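Local coordinates for kinesin-like protein KAR3 (Saccharomyces cerevisiae, PDB 1F9V) that probably hydrolyses ATP to power movement along microtubules, as a kinesin-family motor domain from budding yeast, at residues C87-G92 with S310-F315; F221-S226 with L240-L245. The protein carries 2 engineered substitutions. All blocks are in the same frame, centred on the assembly; numbering follows the deposited sequence.

Overall arrangement
Both contacts lie in the mixed sheet at the core of the kinesin motor domain. Their centres are about 11 Å apart. Strands run across this part of the sheet in the order 218-228, 235-244, 86-91 and 311-318. Contact 2 joins the first two, and contact 1 the last two. The seam between them is the parallel pairing of 86-91 with 235-244. Along the chain both segments of contact 2 fall between the two segments of contact 1. Two ADP molecules are bound, one at the P-loop after strand 86-91, one against strand 311-318. Asp-244 OD2 of strand 235-244 is hydrogen-bonded to Thr-99 OG1 in the P-loop pocket. The joined strands therefore place two nucleotide-site elements side by side.

Contact 1 (C87-G92 with S310-F315); sequences CIFAYG and SKTLMF. With ADP (adenosine-5'-diphosphate), chain D.
Phe-89 and Met-314 lie side by side on one face of the sheet, their side chains pointing the same way. The Met-314 chain bends about CB-CG and again about CG-SD (chi2 -63°, chi3 -57°), which folds its end back along the phenyl group. SD comes 3.5 Å from Phe-89 CD2 and approaches the ring obliquely, a Met-aromatic contact. The methyl CE reaches further, to 3.9 Å from Phe-89 CB. Thr-312 meets the same ring differently. Its CG2 lies in the ring plane at the edge, 3.9 Å from CE2. With an alanine here instead of Phe-89, the Met-314 sulfur would probably lose its aromatic neighbour and the Thr-312 methyl its packing partner.

The strands run parallel, tied by five backbone hydrogen bonds. One is donated by Phe-89 N to Leu-313 O at 2.9 Å, and another by Phe-315 N to Phe-89 O at 2.7 Å. Leu-313 points to the opposite face, where its CB lies 3.6 Å from N1 of the bound ADP. The neighbouring Thr-312 O accepts a bond from the ADP amino group N6 at 3.1 Å. This strand therefore holds the adenine by a backbone carbonyl and a leucine. It is a second nucleotide site, distinct from the P-loop pocket.

Helix 297-306 packs over the face of Cys-87, Phe-89 and Thr-312. Helix 66-77 packs on Ile-88, Leu-313 and Phe-315. In the sheet, strand 235-244 flanks 86-91, and strand 4-11 flanks 311-318.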
loop_
_atom_site.group_PDB
_atom_site.type_symbol
_atom_site.label_atom_id
_atom_site.label_comp_id
_atom_site.label_asym_id
_atom_site.label_seq_id
_atom_site.Cartn_x
_atom_site.Cartn_y
_atom_site.Cartn_z
ATOM N N CYS A 87 0.993 4.733 -6.075
ATOM C CA CYS A 87 0.853 3.388 -5.524
ATOM C C CYS A 87 0.997 3.482 -4.010
ATOM O O CYS A 87 1.897 4.156 -3.509
ATOM C CB CYS A 87 1.942 2.439 -6.048
ATOM S SG CYS A 87 1.658 1.752 -7.693
ATOM N N ILE A 88 0.094 2.824 -3.292
ATOM C CA ILE A 88 0.166 2.774 -1.836
ATOM C C ILE A 88 0.020 1.304 -1.479
ATOM O O ILE A 88 -0.988 0.677 -1.811
ATOM C CB ILE A 88 -0.961 3.582 -1.161
ATOM C CG1 ILE A 88 -0.800 5.070 -1.498
ATOM C CG2 ILE A 88 -0.911 3.356 0.354
ATOM C CD1 ILE A 88 -1.854 5.980 -0.874
ATOM N N PHE A 89 1.037 0.748 -0.824
ATOM C CA PHE A 89 1.002 -0.659 -0.441
ATOM C C PHE A 89 0.945 -0.832 1.078
ATOM O O PHE A 89 1.843 -0.371 1.785
ATOM C CB PHE A 89 2.254 -1.402 -0.937
ATOM C CG PHE A 89 2.438 -1.392 -2.433
ATOM C CD1 PHE A 89 1.871 -2.384 -3.223
ATOM C CD2 PHE A 89 3.229 -0.421 -3.038
ATOM C CE1 PHE A 89 2.095 -2.413 -4.604
ATOM C CE2 PHE A 89 3.461 -0.437 -4.418
ATOM C CZ PHE A 89 2.893 -1.437 -5.201
ATOM N N ALA A 90 -0.097 -1.484 1.578
ATOM C CA ALA A 90 -0.192 -1.754 3.011
ATOM C C ALA A 90 0.439 -3.138 3.178
ATOM O O ALA A 90 -0.049 -4.121 2.614
ATOM C CB ALA A 90 -1.637 -1.767 3.466
ATOM N N TYR A 91 1.520 -3.197 3.957
ATOM C CA TYR A 91 2.295 -4.417 4.188
ATOM C C TYR A 91 2.352 -4.757 5.671
ATOM O O TYR A 91 2.461 -3.859 6.507
ATOM C CB TYR A 91 3.724 -4.200 3.664
ATOM C CG TYR A 91 4.679 -5.356 3.852
ATOM C CD1 TYR A 91 5.000 -6.197 2.786
ATOM C CD2 TYR A 91 5.271 -5.615 5.098
ATOM C CE1 TYR A 91 5.879 -7.266 2.947
ATOM C CE2 TYR A 91 6.159 -6.691 5.270
ATOM C CZ TYR A 91 6.454 -7.509 4.189
ATOM O OH TYR A 91 7.310 -8.574 4.335
ATOM N N GLY A 92 2.311 -6.047 5.989
ATOM C CA GLY A 92 2.383 -6.462 7.381
ATOM C C GLY A 92 1.741 -7.809 7.616
ATOM O O GLY A 92 1.022 -8.324 6.758
ATOM N N SER A 310 6.194 8.369 -11.207
ATOM C CA SER A 310 5.164 7.813 -10.343
ATOM C C SER A 310 5.633 7.943 -8.890
ATOM O O SER A 310 6.838 7.938 -8.613
ATOM C CB SER A 310 4.929 6.337 -10.687
ATOM O OG SER A 310 4.357 6.198 -11.978
ATOM N N LYS A 311 4.680 8.064 -7.974
ATOM C CA LYS A 311 4.998 8.196 -6.553
ATOM C C LYS A 311 4.496 6.973 -5.811
ATOM O O LYS A 311 3.337 6.592 -5.939
ATOM C CB LYS A 311 4.350 9.455 -5.987
ATOM C CG LYS A 311 4.788 10.714 -6.700
ATOM C CD LYS A 311 4.043 11.927 -6.178
ATOM C CE LYS A 311 4.537 13.193 -6.845
ATOM N NZ LYS A 311 4.858 14.236 -5.828
ATOM N N THR A 312 5.379 6.360 -5.031
ATOM C CA THR A 312 5.019 5.164 -4.291
ATOM C C THR A 312 5.194 5.332 -2.792
ATOM O O THR A 312 6.168 5.926 -2.338
ATOM C CB THR A 312 5.874 3.972 -4.758
ATOM O OG1 THR A 312 5.522 3.654 -6.111
ATOM C CG2 THR A 312 5.643 2.753 -3.869
ATOM N N LEU A 313 4.235 4.804 -2.041
ATOM C CA LEU A 313 4.278 4.854 -0.588
ATOM C C LEU A 313 4.103 3.442 -0.046
ATOM O O LEU A 313 3.109 2.776 -0.335
ATOM C CB LEU A 313 3.161 5.749 -0.037
ATOM C CG LEU A 313 2.883 5.610 1.468
ATOM C CD1 LEU A 313 4.122 6.019 2.262
ATOM C CD2 LEU A 313 1.685 6.475 1.853
ATOM N N MET A 314 5.089 2.977 0.714
ATOM C CA MET A 314 5.011 1.660 1.335
ATOM C C MET A 314 4.527 1.951 2.754
ATOM O O MET A 314 5.124 2.755 3.466
ATOM C CB MET A 314 6.384 0.977 1.369
ATOM C CG MET A 314 7.107 0.949 0.017
ATOM S SD MET A 314 6.221 0.006 -1.260
ATOM C CE MET A 314 6.079 -1.649 -0.441
ATOM N N PHE A 315 3.435 1.311 3.141
ATOM C CA PHE A 315 2.832 1.506 4.452
ATOM C C PHE A 315 2.982 0.219 5.266
ATOM O O PHE A 315 2.236 -0.738 5.062
ATOM C CB PHE A 315 1.349 1.857 4.260
ATOM C CG PHE A 315 0.786 2.724 5.340
ATOM C CD1 PHE A 315 0.419 2.171 6.561
ATOM C CD2 PHE A 315 0.620 4.087 5.144
ATOM C CE1 PHE A 315 -0.108 2.970 7.581
ATOM C CE2 PHE A 315 0.094 4.895 6.155
ATOM C CZ PHE A 315 -0.271 4.331 7.376
HETATM P PB ADP D . 8.424 17.215 0.063
HETATM O O1B ADP D . 9.867 17.446 -0.255
HETATM O O2B ADP D . 8.117 15.629 0.279
HETATM O O3B ADP D . 8.004 18.007 1.258
HETATM P PA ADP D . 6.910 16.782 -2.372
HETATM O O1A ADP D . 6.819 17.658 -3.555
HETATM O O2A ADP D . 7.769 15.609 -2.617
HETATM O O3A ADP D . 7.542 17.600 -1.171
HETATM O "O5'" ADP D . 5.454 16.380 -1.813
HETATM C "C5'" ADP D . 5.023 16.901 -0.552
HETATM C "C4'" ADP D . 4.071 15.957 0.183
HETATM O "O4'" ADP D . 3.368 15.029 -0.682
HETATM C "C3'" ADP D . 4.770 15.134 1.244
HETATM O "O3'" ADP D . 4.865 15.801 2.512
HETATM C "C2'" ADP D . 3.976 13.854 1.307
HETATM O "O2'" ADP D . 2.923 13.907 2.286
HETATM C "C1'" ADP D . 3.489 13.686 -0.130
HETATM N N9 ADP D . 4.377 12.745 -0.934
HETATM C C8 ADP D . 5.183 13.066 -1.964
HETATM N N7 ADP D . 5.785 11.952 -2.421
HETATM C C5 ADP D . 5.372 10.927 -1.705
HETATM C C6 ADP D . 5.608 9.536 -1.684
HETATM N N6 ADP D . 6.450 8.967 -2.568
HETATM N N1 ADP D . 4.977 8.745 -0.752
HETATM C C2 ADP D . 4.120 9.260 0.158
HETATM N N3 ADP D . 3.881 10.586 0.144
HETATM C C4 ADP D . 4.468 11.437 -0.743
#

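Contact 2 (F221-S226 with L240-L245); sequences FIIHLS and LNLVDL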
loop_
_atom_site.group_PDB
_atom_site.type_symbol
_atom_site.label_atom_id
_atom_site.label_comp_id
_atom_site.label_asym_id
_atom_site.label_seq_id
_atom_site.Cartn_x
_atom_site.Cartn_y
_atom_site.Cartn_z
ATOM N N PHE A 221 -7.287 -1.702 -5.296
ATOM C CA PHE A 221 -8.330 -0.755 -5.680
ATOM C C PHE A 221 -7.670 0.230 -6.647
ATOM O O PHE A 221 -6.787 1.005 -6.273
ATOM C CB PHE A 221 -8.869 -0.032 -4.437
ATOM C CG PHE A 221 -10.209 0.617 -4.640
ATOM C CD1 PHE A 221 -10.301 1.884 -5.201
ATOM C CD2 PHE A 221 -11.381 -0.038 -4.269
ATOM C CE1 PHE A 221 -11.544 2.494 -5.393
ATOM C CE2 PHE A 221 -12.629 0.563 -4.457
ATOM C CZ PHE A 221 -12.705 1.833 -5.023
ATOM N N ILE A 222 -8.098 0.188 -7.905
ATOM C CA ILE A 222 -7.526 1.047 -8.932
ATOM C C ILE A 222 -8.464 2.184 -9.287
ATOM O O ILE A 222 -9.639 1.962 -9.574
ATOM C CB ILE A 222 -7.196 0.227 -10.210
ATOM C CG1 ILE A 222 -6.296 -0.959 -9.845
ATOM C CG2 ILE A 222 -6.518 1.115 -11.238
ATOM C CD1 ILE A 222 -6.073 -1.961 -10.974
ATOM N N ILE A 223 -7.930 3.398 -9.263
ATOM C CA ILE A 223 -8.692 4.603 -9.568
ATOM C C ILE A 223 -8.028 5.365 -10.709
ATOM O O ILE A 223 -6.821 5.610 -10.682
ATOM C CB ILE A 223 -8.747 5.550 -8.347
ATOM C CG1 ILE A 223 -9.501 4.879 -7.195
ATOM C CG2 ILE A 223 -9.388 6.876 -8.744
ATOM C CD1 ILE A 223 -9.128 5.412 -5.820
ATOM N N HIS A 224 -8.817 5.743 -11.711
ATOM C CA HIS A 224 -8.291 6.506 -12.837
ATOM C C HIS A 224 -8.910 7.902 -12.815
ATOM O O HIS A 224 -10.128 8.047 -12.703
ATOM C CB HIS A 224 -8.620 5.799 -14.154
ATOM C CG HIS A 224 -8.267 4.344 -14.157
ATOM N ND1 HIS A 224 -6.970 3.894 -14.287
ATOM C CD2 HIS A 224 -9.038 3.240 -14.029
ATOM C CE1 HIS A 224 -6.958 2.574 -14.243
ATOM N NE2 HIS A 224 -8.199 2.152 -14.087
ATOM N N LEU A 225 -8.066 8.924 -12.889
ATOM C CA LEU A 225 -8.537 10.303 -12.886
ATOM C C LEU A 225 -8.264 10.899 -14.248
ATOM O O LEU A 225 -7.109 11.165 -14.586
ATOM C CB LEU A 225 -7.796 11.142 -11.842
ATOM C CG LEU A 225 -7.836 10.733 -10.374
ATOM C CD1 LEU A 225 -7.213 11.851 -9.548
ATOM C CD2 LEU A 225 -9.268 10.467 -9.933
ATOM N N SER A 226 -9.325 11.115 -15.022
ATOM C CA SER A 226 -9.186 11.691 -16.354
ATOM C C SER A 226 -9.727 13.119 -16.398
ATOM O O SER A 226 -10.935 13.344 -16.296
ATOM C CB SER A 226 -9.912 10.826 -17.383
ATOM O OG SER A 226 -9.612 11.286 -18.688
ATOM N N LEU A 240 -4.306 5.688 -9.537
ATOM C CA LEU A 240 -3.963 5.390 -8.154
ATOM C C LEU A 240 -4.226 3.919 -7.921
ATOM O O LEU A 240 -5.292 3.406 -8.272
ATOM C CB LEU A 240 -4.815 6.210 -7.186
ATOM C CG LEU A 240 -4.647 7.719 -7.310
ATOM C CD1 LEU A 240 -5.876 8.287 -8.012
ATOM C CD2 LEU A 240 -4.442 8.344 -5.928
ATOM N N ASN A 241 -3.246 3.238 -7.337
ATOM C CA ASN A 241 -3.376 1.823 -7.038
ATOM C C ASN A 241 -3.201 1.684 -5.536
ATOM O O ASN A 241 -2.098 1.840 -5.016
ATOM C CB ASN A 241 -2.307 1.034 -7.795
ATOM C CG ASN A 241 -2.288 1.370 -9.273
ATOM O OD1 ASN A 241 -3.038 0.783 -10.055
ATOM N ND2 ASN A 241 -1.450 2.326 -9.657
ATOM N N LEU A 242 -4.311 1.420 -4.855
ATOM C CA LEU A 242 -4.340 1.282 -3.395
ATOM C C LEU A 242 -4.400 -0.206 -3.060
ATOM O O LEU A 242 -5.431 -0.858 -3.220
ATOM C CB LEU A 242 -5.547 2.058 -2.848
ATOM C CG LEU A 242 -5.672 3.461 -3.470
ATOM C CD1 LEU A 242 -6.862 4.197 -2.882
ATOM C CD2 LEU A 242 -4.390 4.250 -3.234
ATOM N N VAL A 243 -3.277 -0.724 -2.567
ATOM C CA VAL A 243 -3.120 -2.146 -2.290
ATOM C C VAL A 243 -3.071 -2.594 -0.838
ATOM O O VAL A 243 -2.322 -2.048 -0.030
ATOM C CB VAL A 243 -1.826 -2.675 -2.981
ATOM C CG1 VAL A 243 -1.765 -4.202 -2.927
ATOM C CG2 VAL A 243 -1.763 -2.176 -4.422
ATOM N N ASP A 244 -3.859 -3.623 -0.543
ATOM C CA ASP A 244 -3.931 -4.254 0.772
ATOM C C ASP A 244 -3.287 -5.621 0.503
ATOM O O ASP A 244 -3.943 -6.563 0.053
ATOM C CB ASP A 244 -5.401 -4.389 1.177
ATOM C CG ASP A 244 -5.589 -5.040 2.529
ATOM O OD1 ASP A 244 -4.592 -5.461 3.154
ATOM O OD2 ASP A 244 -6.758 -5.125 2.963
ATOM N N LEU A 245 -1.987 -5.712 0.752
ATOM C CA LEU A 245 -1.237 -6.933 0.478
ATOM C C LEU A 245 -1.600 -8.156 1.305
ATOM O O LEU A 245 -2.229 -8.059 2.355
ATOM C CB LEU A 245 0.265 -6.663 0.636
ATOM C CG LEU A 245 0.902 -5.630 -0.299
ATOM C CD1 LEU A 245 2.290 -5.252 0.214
ATOM C CD2 LEU A 245 1.001 -6.199 -1.710
#
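Ile-223 reaches over to both Leu-240 and Leu-242. Its CB lies 4.0 Å from Leu-240 CD1. CG2, the branch anti to the backbone N, meets the same methyl at 3.9 Å. The other branch, CG1, sits at the edge of the Phe-221 ring, in its plane. From there the chain extends to CD1, which touches Leu-242 CD1 at 3.9 Å. Leu-225 CG also packs against Leu-240 CD1, so that one methyl is shared by two residues of the facing strand.

The two strands form a beta hairpin of the central sheet. Phe-221 with Leu-242 and Ile-223 with Leu-240 are hydrogen-bonded pairs, each with two reciprocal N-H to O=C bonds. Both bonds of the Phe-221 pair are almost straight at hydrogen (177°). Helix 109-124 packs on the face of Phe-221, Leu-240 and Leu-242 through Ile-110 and Ile-117, and Phe-137 of strand 130-141 meets the Phe-221 ring.

Ile-222 and Asn-241, the non-hydrogen-bonded pair between them, point to the other face. Asn-241 OD1 rests against Ile-222 CG1 and CG2, each at 3.7 Å. Its amide ND2 makes a weak hydrogen bond to Val-86 O in the next strand.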